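Local coordinates for protein carboxylesterase (Uncultured bacterium, PDB 5GMX) that hydrolyses carboxylic ester bonds and also acts on oxyimino cephalosporins, as a family VIII carboxylesterase with a beta-lactamase-like fold, at residues I203-S208 against N254-R259; T65-Y70 against R212-L217; T180-Q185 against A260-G265. All blocks are in the same frame, centred on the assembly; numbering follows the deposited sequence.

Interaction 1: residues I203-S208 against N254-R259; sequences IGLPAS and NDRAWR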
loop_
_atom_site.group_PDB
_atom_site.type_symbol
_atom_site.label_atom_id
_atom_site.label_comp_id
_atom_site.label_asym_id
_atom_site.label_seq_id
_atom_site.Cartn_x
_atom_site.Cartn_y
_atom_site.Cartn_z
ATOM N N ILE A 203 -10.623 -0.490 0.605
ATOM C CA ILE A 203 -10.392 0.803 -0.017
ATOM C C ILE A 203 -11.762 1.390 -0.283
ATOM O O ILE A 203 -12.458 0.967 -1.207
ATOM C CB ILE A 203 -9.568 0.694 -1.308
ATOM C CG1 ILE A 203 -8.227 0.008 -1.020
ATOM C CG2 ILE A 203 -9.340 2.086 -1.909
ATOM C CD1 ILE A 203 -7.464 -0.397 -2.265
ATOM N N GLY A 204 -12.162 2.339 0.559
ATOM C CA GLY A 204 -13.549 2.762 0.616
ATOM C C GLY A 204 -14.234 1.893 1.655
ATOM O O GLY A 204 -14.631 0.765 1.364
ATOM N N LEU A 205 -14.329 2.390 2.883
ATOM C CA LEU A 205 -14.871 1.587 3.975
ATOM C C LEU A 205 -16.393 1.734 4.093
ATOM O O LEU A 205 -16.894 2.840 4.313
ATOM C CB LEU A 205 -14.202 1.977 5.296
ATOM C CG LEU A 205 -14.560 1.086 6.484
ATOM C CD1 LEU A 205 -13.916 -0.288 6.324
ATOM C CD2 LEU A 205 -14.147 1.741 7.778
ATOM N N PRO A 206 -17.133 0.621 3.950
ATOM C CA PRO A 206 -18.598 0.640 4.128
ATOM C C PRO A 206 -18.994 1.133 5.523
ATOM O O PRO A 206 -18.311 0.794 6.488
ATOM C CB PRO A 206 -19.002 -0.833 3.941
ATOM C CG PRO A 206 -17.870 -1.454 3.165
ATOM C CD PRO A 206 -16.629 -0.729 3.632
ATOM N N ALA A 207 -20.078 1.896 5.636
ATOM C CA ALA A 207 -20.511 2.407 6.944
ATOM C C ALA A 207 -20.651 1.297 7.999
ATOM O O ALA A 207 -20.269 1.476 9.161
ATOM C CB ALA A 207 -21.823 3.165 6.809
ATOM N N SER A 208 -21.168 0.148 7.581
ATOM C CA SER A 208 -21.374 -0.986 8.488
ATOM C C SER A 208 -20.098 -1.475 9.186
ATOM O O SER A 208 -20.170 -2.146 10.220
ATOM C CB SER A 208 -22.022 -2.150 7.731
ATOM O OG SER A 208 -21.231 -2.573 6.632
ATOM N N ASN A 254 -8.976 10.158 10.950
ATOM C CA ASN A 254 -10.047 10.060 11.939
ATOM C C ASN A 254 -11.353 10.687 11.453
ATOM O O ASN A 254 -12.321 10.797 12.203
ATOM C CB ASN A 254 -9.607 10.716 13.250
ATOM C CG ASN A 254 -8.369 10.054 13.854
ATOM O OD1 ASN A 254 -8.190 8.835 13.775
ATOM N ND2 ASN A 254 -7.507 10.862 14.453
ATOM N N ASP A 255 -11.375 11.081 10.185
ATOM C CA ASP A 255 -12.556 11.673 9.577
ATOM C C ASP A 255 -13.273 10.634 8.732
ATOM O O ASP A 255 -12.651 9.954 7.918
ATOM C CB ASP A 255 -12.158 12.904 8.754
ATOM C CG ASP A 255 -13.326 13.531 8.012
ATOM O OD1 ASP A 255 -13.985 14.439 8.562
ATOM O OD2 ASP A 255 -13.587 13.110 6.866
ATOM N N ARG A 256 -14.576 10.487 8.961
ATOM C CA ARG A 256 -15.367 9.451 8.300
ATOM C C ARG A 256 -15.405 9.633 6.788
ATOM O O ARG A 256 -15.372 8.652 6.053
ATOM C CB ARG A 256 -16.797 9.413 8.872
ATOM C CG ARG A 256 -17.805 8.602 8.049
ATOM C CD ARG A 256 -17.466 7.102 7.959
ATOM N NE ARG A 256 -18.253 6.443 6.914
ATOM C CZ ARG A 256 -17.938 5.279 6.345
ATOM N NH1 ARG A 256 -16.841 4.623 6.708
ATOM N NH2 ARG A 256 -18.712 4.780 5.391
ATOM N N ALA A 257 -15.473 10.879 6.322
ATOM C CA ALA A 257 -15.549 11.138 4.884
ATOM C C ALA A 257 -14.296 10.625 4.178
ATOM O O ALA A 257 -14.364 10.098 3.067
ATOM C CB ALA A 257 -15.750 12.631 4.609
ATOM N N TRP A 258 -13.158 10.762 4.843
ATOM C CA TRP A 258 -11.898 10.244 4.316
ATOM C C TRP A 258 -11.969 8.720 4.180
ATOM O O TRP A 258 -11.726 8.170 3.105
ATOM C CB TRP A 258 -10.742 10.675 5.227
ATOM C CG TRP A 258 -9.421 9.988 4.992
ATOM C CD1 TRP A 258 -8.947 8.885 5.646
ATOM C CD2 TRP A 258 -8.386 10.387 4.077
ATOM N NE1 TRP A 258 -7.693 8.562 5.183
ATOM C CE2 TRP A 258 -7.324 9.469 4.221
ATOM C CE3 TRP A 258 -8.260 11.422 3.142
ATOM C CZ2 TRP A 258 -6.156 9.553 3.467
ATOM C CZ3 TRP A 258 -7.096 11.506 2.393
ATOM C CH2 TRP A 258 -6.057 10.578 2.565
ATOM N N ARG A 259 -12.351 8.044 5.257
ATOM C CA ARG A 259 -12.450 6.587 5.241
ATOM C C ARG A 259 -13.483 6.067 4.231
ATOM O O ARG A 259 -13.305 5.001 3.652
ATOM C CB ARG A 259 -12.791 6.074 6.641
ATOM C CG ARG A 259 -11.755 6.457 7.674
ATOM C CD ARG A 259 -11.966 5.728 8.990
ATOM N NE ARG A 259 -13.244 6.050 9.606
ATOM C CZ ARG A 259 -13.423 7.048 10.460
ATOM N NH1 ARG A 259 -12.401 7.826 10.788
ATOM N NH2 ARG A 259 -14.623 7.278 10.976
HETATM O O HOH W 1 -10.966 3.489 2.920
#
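R259 and R256, one turn apart on the short helix that starts at R256, each take hold of the backbone of L205, the first through its carbonyl oxygen and the second through its guanidinium. The close part of the contact is around L205. Its N gives a nearly straight bond to R259 O (2.9 Å, 171°), and its CB, turned to the helix, lies 3.6 Å from the same R259 O. A buried leucine suits this place because its outer atoms also pack on L66, V213 and Q269. Beside it, water 1 accepts from G204 N and donates to R259 O, so the carbonyl at the helix's last turn is satisfied twice. The backbone angles of G204 would press a side chain against the preceding carbonyl, which is why glycine stands here.

R256 reaches the loop end-on. CG stands anti to the backbone N (chi1 166°) and the chain bends at chi2, bringing NH2 to 2.9 Å and NH1 to 3.0 Å from the single acceptor L205 O. Both bonds are well bent; the NH2 donor lies in the carbonyl plane, whereas the NH1 donor stands above it. The salt bridge of R256 NH1 to D210 fixes the group further, and D210 also binds R259 NH2, so one carboxylate probably balances both arginines.

Toward solvent the contact thins out. A207, exposed, merely lays its CA over one face of the R256 guanidinium, with CB 3.8 Å from NH2.

At the other end of 254-259, D255 is the N-cap: its OD2 accepts from W258 N (3.1 Å). The whole is a capped short helix docked on the loop that follows edge strand 201-202 of the small antiparallel sheet.

Interaction 2: residues T65-Y70 against R212-L217; sequences TLINTY and RVAEML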
loop_
_atom_site.group_PDB
_atom_site.type_symbol
_atom_site.label_atom_id
_atom_site.label_comp_id
_atom_site.label_asym_id
_atom_site.label_seq_id
_atom_site.Cartn_x
_atom_site.Cartn_y
_atom_site.Cartn_z
ATOM N N THR A 65 -10.142 -5.088 14.465
ATOM C CA THR A 65 -9.878 -3.651 14.481
ATOM C C THR A 65 -9.149 -3.212 13.202
ATOM O O THR A 65 -8.238 -3.892 12.728
ATOM C CB THR A 65 -9.062 -3.249 15.735
ATOM O OG1 THR A 65 -9.870 -3.443 16.903
ATOM C CG2 THR A 65 -8.634 -1.788 15.676
ATOM N N LEU A 66 -9.589 -2.090 12.637
ATOM C CA LEU A 66 -8.986 -1.518 11.431
ATOM C C LEU A 66 -8.282 -0.185 11.706
ATOM O O LEU A 66 -8.634 0.531 12.638
ATOM C CB LEU A 66 -10.055 -1.296 10.358
ATOM C CG LEU A 66 -10.855 -2.527 9.927
ATOM C CD1 LEU A 66 -12.091 -2.070 9.197
ATOM C CD2 LEU A 66 -10.008 -3.436 9.042
ATOM N N ILE A 67 -7.313 0.156 10.866
ATOM C CA ILE A 67 -6.622 1.441 10.960
ATOM C C ILE A 67 -6.220 1.912 9.559
ATOM O O ILE A 67 -6.008 1.096 8.655
ATOM C CB ILE A 67 -5.363 1.351 11.878
ATOM C CG1 ILE A 67 -4.859 2.739 12.295
ATOM C CG2 ILE A 67 -4.255 0.537 11.223
ATOM C CD1 ILE A 67 -5.874 3.572 13.083
ATOM N N ASN A 68 -6.146 3.223 9.372
ATOM C CA ASN A 68 -5.616 3.782 8.136
ATOM C C ASN A 68 -4.172 3.324 7.935
ATOM O O ASN A 68 -3.359 3.385 8.857
ATOM C CB ASN A 68 -5.702 5.304 8.160
ATOM C CG ASN A 68 -5.525 5.921 6.791
ATOM O OD1 ASN A 68 -6.495 6.131 6.072
ATOM N ND2 ASN A 68 -4.281 6.207 6.419
ATOM N N THR A 69 -3.848 2.853 6.738
ATOM C CA THR A 69 -2.509 2.321 6.483
ATOM C C THR A 69 -1.669 3.217 5.576
ATOM O O THR A 69 -0.538 2.871 5.246
ATOM C CB THR A 69 -2.578 0.927 5.841
ATOM O OG1 THR A 69 -3.277 1.013 4.593
ATOM C CG2 THR A 69 -3.300 -0.060 6.767
ATOM N N TYR A 70 -2.223 4.362 5.185
ATOM C CA TYR A 70 -1.536 5.306 4.303
ATOM C C TYR A 70 -0.935 4.618 3.079
ATOM O O TYR A 70 -1.616 3.832 2.437
ATOM C CB TYR A 70 -0.482 6.082 5.089
ATOM C CG TYR A 70 -1.139 7.013 6.079
ATOM C CD1 TYR A 70 -1.692 8.216 5.657
ATOM C CD2 TYR A 70 -1.253 6.671 7.421
ATOM C CE1 TYR A 70 -2.319 9.067 6.545
ATOM C CE2 TYR A 70 -1.878 7.517 8.322
ATOM C CZ TYR A 70 -2.404 8.715 7.876
ATOM O OH TYR A 70 -3.024 9.563 8.763
ATOM N N ARG A 212 -15.314 -0.405 13.510
ATOM C CA ARG A 212 -14.106 -1.181 13.778
ATOM C C ARG A 212 -12.833 -0.337 13.764
ATOM O O ARG A 212 -11.768 -0.814 14.152
ATOM C CB ARG A 212 -13.972 -2.318 12.764
ATOM C CG ARG A 212 -15.119 -3.317 12.801
ATOM C CD ARG A 212 -15.149 -4.159 11.534
ATOM N NE ARG A 212 -13.850 -4.786 11.301
ATOM C CZ ARG A 212 -13.515 -5.421 10.186
ATOM N NH1 ARG A 212 -14.384 -5.526 9.193
ATOM N NH2 ARG A 212 -12.309 -5.957 10.075
ATOM N N VAL A 213 -12.929 0.908 13.302
ATOM C CA VAL A 213 -11.728 1.722 13.120
ATOM C C VAL A 213 -11.145 2.215 14.444
ATOM O O VAL A 213 -11.847 2.781 15.281
ATOM C CB VAL A 213 -11.999 2.936 12.203
ATOM C CG1 VAL A 213 -10.731 3.749 12.006
ATOM C CG2 VAL A 213 -12.511 2.466 10.864
ATOM N N ALA A 214 -9.849 1.985 14.626
ATOM C CA ALA A 214 -9.133 2.509 15.776
ATOM C C ALA A 214 -8.813 3.972 15.537
ATOM O O ALA A 214 -8.991 4.471 14.434
ATOM C CB ALA A 214 -7.860 1.723 16.020
ATOM N N GLU A 215 -8.312 4.649 16.561
ATOM C CA GLU A 215 -7.995 6.071 16.453
ATOM C C GLU A 215 -6.549 6.270 16.041
ATOM O O GLU A 215 -5.637 5.736 16.674
ATOM C CB GLU A 215 -8.272 6.779 17.780
ATOM C CG GLU A 215 -7.907 8.251 17.797
ATOM C CD GLU A 215 -7.955 8.847 19.199
ATOM O OE1 GLU A 215 -8.092 8.077 20.180
ATOM O OE2 GLU A 215 -7.873 10.089 19.315
HETATM N N MSE A 216 -6.332 7.034 14.976
HETATM C CA MSE A 216 -4.974 7.309 14.534
HETATM C C MSE A 216 -4.304 8.334 15.450
HETATM O O MSE A 216 -4.918 9.324 15.833
HETATM C CB MSE A 216 -4.960 7.813 13.101
HETATM C CG MSE A 216 -3.546 8.014 12.575
HETATM SE SE MSE A 216 -2.692 6.278 12.278
HETATM C CE MSE A 216 -3.820 5.760 10.829
ATOM N N LEU A 217 -3.045 8.100 15.802
ATOM C CA LEU A 217 -2.357 8.989 16.735
ATOM C C LEU A 217 -1.084 9.596 16.139
ATOM O O LEU A 217 -0.185 8.878 15.701
ATOM C CB LEU A 217 -2.029 8.241 18.028
ATOM C CG LEU A 217 -3.211 7.445 18.586
ATOM C CD1 LEU A 217 -2.780 6.535 19.728
ATOM C CD2 LEU A 217 -4.343 8.362 19.012
HETATM O O HOH W 2 -11.794 -1.967 17.385
#
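L66 and V213 form a single beta bridge, their CA atoms 4.6 Å apart, in which L66 N donates to R212 O (2.9 Å) and A214 N to L66 O (2.7 Å), both almost straight. CA-H...O contacts join T65 CA to R212 O, and V213 CA to L66 O.

At the bridge the side chain of L66 lies against R212, with CD1 above the centre of one guanidinium face, 3.7 Å from its plane. The flat, poorly hydrated face of a guanidinium can lie against a leucine while its N-H groups stay bonded: NE to D64 O, NH2 to N199 O, and NH1 in a salt bridge with E209. Nearby, T65 CG2 meets A214 CB at 3.6 Å, and the small alanine lets the two backbones come close.

Farther along, selenomethionine M216 packs between its own segment and 67-70. CG is anti to the backbone N (chi1 -176°), and bends at chi2 and chi3 bring CE onto I67 and N68, 3.3 Å from N68 CB. The same CE lies 3.6 Å from Y70 CE2, meeting the ring obliquely. N68 ND2 sits 3.0 Å above the centre of one face of that ring, while N68 OD1 accepts from W258 NE1.

Y70 OH bonds to T249 O, and its side chain touches the bound phenylmethanesulfonic acid. The single bridge thus sets the loop 212-217 beside the start of 67-68, an outer strand of the small antiparallel sheet, and the contact backs Y70 of the ligand pocket, which directly precedes S71, probably the serine of an SxxK motif as in the beta-lactamase family.

Interaction 3: residues T180-Q185 against A260-G265; sequences TKSLGQ and AAEVPG
E262 is the first residue of 260-265 to reach across, its carboxylate meeting S182 and G184 at the start of helix 183-192. The glutamate chain runs extended beyond CG (chi2 -164°), long enough to span the distance from its own loop. OE1 accepts from S182 OG at 2.7 Å, met on its syn side and somewhat out of the carboxylate plane. OE2 takes G184 N at 2.9 Å, with a fairly straight N-H (163°) that arrives from above the plane. Water 3 supplies another donor to OE2 while accepting from L183 N, so both a direct and a water-borne bond tie this oxygen to the first helical turn. Lying at a helix N terminus, the negative charge is probably stabilised by the helix dipole. Glycine suits position 184, where a CB would run into E262 OE1 as it is placed.

S182 serves two ends at once. Its OG, placed between the backbone N and the carbonyl carbon (chi1 71°), donates to the glutamate and accepts from Q185 N at 3.3 Å, the N-cap bond of the helix; Q185 NE2 adds a weak bond to it.

Next, P264 presents its ring to L183. Here CD2 of the leucine lies 3.4 Å from P264 CG and equally close to CB, tighter than usual for carbons, and both residues also touch W138 of helix 138-146. After it, G265 O accepts from NZ of K74, a residue of the ligand pocket. The contact is therefore a serine N-cap joined by a glutamate to the helix start, beside an apolar leucine-proline pair.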
loop_
_atom_site.group_PDB
_atom_site.type_symbol
_atom_site.label_atom_id
_atom_site.label_comp_id
_atom_site.label_asym_id
_atom_site.label_seq_id
_atom_site.Cartn_x
_atom_site.Cartn_y
_atom_site.Cartn_z
ATOM N N THR A 180 -17.064 -0.292 -14.927
ATOM C CA THR A 180 -18.215 -0.903 -14.284
ATOM C C THR A 180 -18.055 -0.929 -12.763
ATOM O O THR A 180 -19.039 -0.972 -12.033
ATOM C CB THR A 180 -18.419 -2.339 -14.791
ATOM O OG1 THR A 180 -17.216 -3.090 -14.583
ATOM C CG2 THR A 180 -18.757 -2.335 -16.283
ATOM N N LYS A 181 -16.813 -0.901 -12.286
ATOM C CA LYS A 181 -16.536 -0.965 -10.844
ATOM C C LYS A 181 -15.518 0.072 -10.377
ATOM O O LYS A 181 -14.640 0.471 -11.140
ATOM C CB LYS A 181 -16.050 -2.363 -10.467
ATOM C CG LYS A 181 -17.074 -3.457 -10.691
ATOM C CD LYS A 181 -16.409 -4.771 -11.029
ATOM C CE LYS A 181 -17.444 -5.844 -11.341
ATOM N NZ LYS A 181 -18.455 -5.943 -10.251
ATOM N N SER A 182 -15.621 0.492 -9.121
ATOM C CA SER A 182 -14.617 1.386 -8.546
ATOM C C SER A 182 -13.320 0.610 -8.278
ATOM O O SER A 182 -13.318 -0.625 -8.322
ATOM C CB SER A 182 -15.133 2.023 -7.259
ATOM O OG SER A 182 -15.208 1.057 -6.228
ATOM N N LEU A 183 -12.222 1.312 -7.998
ATOM C CA LEU A 183 -10.972 0.601 -7.726
ATOM C C LEU A 183 -11.104 -0.251 -6.462
ATOM O O LEU A 183 -10.604 -1.377 -6.411
ATOM C CB LEU A 183 -9.786 1.558 -7.575
ATOM C CG LEU A 183 -8.551 0.672 -7.310
ATOM C CD1 LEU A 183 -7.946 0.100 -8.584
ATOM C CD2 LEU A 183 -7.505 1.307 -6.454
ATOM N N GLY A 184 -11.803 0.279 -5.457
ATOM C CA GLY A 184 -12.080 -0.457 -4.235
ATOM C C GLY A 184 -12.815 -1.777 -4.447
ATOM O O GLY A 184 -12.516 -2.783 -3.790
ATOM N N GLN A 185 -13.784 -1.780 -5.357
ATOM C CA GLN A 185 -14.538 -2.995 -5.646
ATOM C C GLN A 185 -13.716 -3.984 -6.466
ATOM O O GLN A 185 -13.897 -5.192 -6.346
ATOM C CB GLN A 185 -15.844 -2.674 -6.366
ATOM C CG GLN A 185 -16.760 -1.736 -5.617
ATOM C CD GLN A 185 -17.882 -1.225 -6.510
ATOM O OE1 GLN A 185 -18.521 -2.003 -7.227
ATOM N NE2 GLN A 185 -18.110 0.089 -6.491
ATOM N N ALA A 260 -14.553 6.822 4.015
ATOM C CA ALA A 260 -15.634 6.380 3.137
ATOM C C ALA A 260 -15.242 6.493 1.666
ATOM O O ALA A 260 -15.754 5.757 0.822
ATOM C CB ALA A 260 -16.916 7.188 3.408
ATOM N N ALA A 261 -14.336 7.418 1.368
ATOM C CA ALA A 261 -13.940 7.702 -0.009
ATOM C C ALA A 261 -12.995 6.649 -0.567
ATOM O O ALA A 261 -12.590 5.736 0.133
ATOM C CB ALA A 261 -13.285 9.082 -0.091
ATOM N N GLU A 262 -12.632 6.783 -1.833
ATOM C CA GLU A 262 -11.574 5.945 -2.376
ATOM C C GLU A 262 -10.369 6.809 -2.742
ATOM O O GLU A 262 -10.389 7.547 -3.721
ATOM C CB GLU A 262 -12.070 5.136 -3.572
ATOM C CG GLU A 262 -13.095 4.098 -3.158
ATOM C CD GLU A 262 -13.331 3.038 -4.211
ATOM O OE1 GLU A 262 -14.244 2.201 -4.007
ATOM O OE2 GLU A 262 -12.590 3.018 -5.218
ATOM N N VAL A 263 -9.346 6.747 -1.896
ATOM C CA VAL A 263 -8.085 7.445 -2.128
ATOM C C VAL A 263 -6.978 6.414 -2.008
ATOM O O VAL A 263 -6.279 6.357 -0.994
ATOM C CB VAL A 263 -7.858 8.592 -1.116
ATOM C CG1 VAL A 263 -6.689 9.475 -1.555
ATOM C CG2 VAL A 263 -9.116 9.442 -0.986
ATOM N N PRO A 264 -6.814 5.590 -3.049
ATOM C CA PRO A 264 -5.976 4.384 -2.993
ATOM C C PRO A 264 -4.469 4.650 -2.845
ATOM O O PRO A 264 -3.696 3.703 -2.734
ATOM C CB PRO A 264 -6.276 3.695 -4.330
ATOM C CG PRO A 264 -7.580 4.309 -4.811
ATOM C CD PRO A 264 -7.501 5.726 -4.343
ATOM N N GLY A 265 -4.048 5.909 -2.845
ATOM C CA GLY A 265 -2.670 6.196 -2.502
ATOM C C GLY A 265 -2.447 6.253 -0.993
ATOM O O GLY A 265 -1.308 6.215 -0.534
HETATM O O HOH W 3 -12.374 4.079 -7.887
#

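In the fold
From the N terminus, 65-70 comes first, on edge strand 67-68 of the small sheet; its partner 212-217 lies 142 residues on, so interaction 2 closes a long loop. Within that loop starts 180-185, whose contact with 260-265, interaction 3, closes another that ends beyond 212-217, so interactions 2 and 3 cross. Interaction 1, joining 203-208 to 254-259, is nested inside interaction 3 and also crosses interaction 2. It is the middle piece: N254 bonds to the backbone of M216 in interaction 2, and I203 packs on G184 of interaction 3. Together they tie helices 183-192 and 256-260 to the small sheet, and interaction 2 reaches the ligand pocket through Y70.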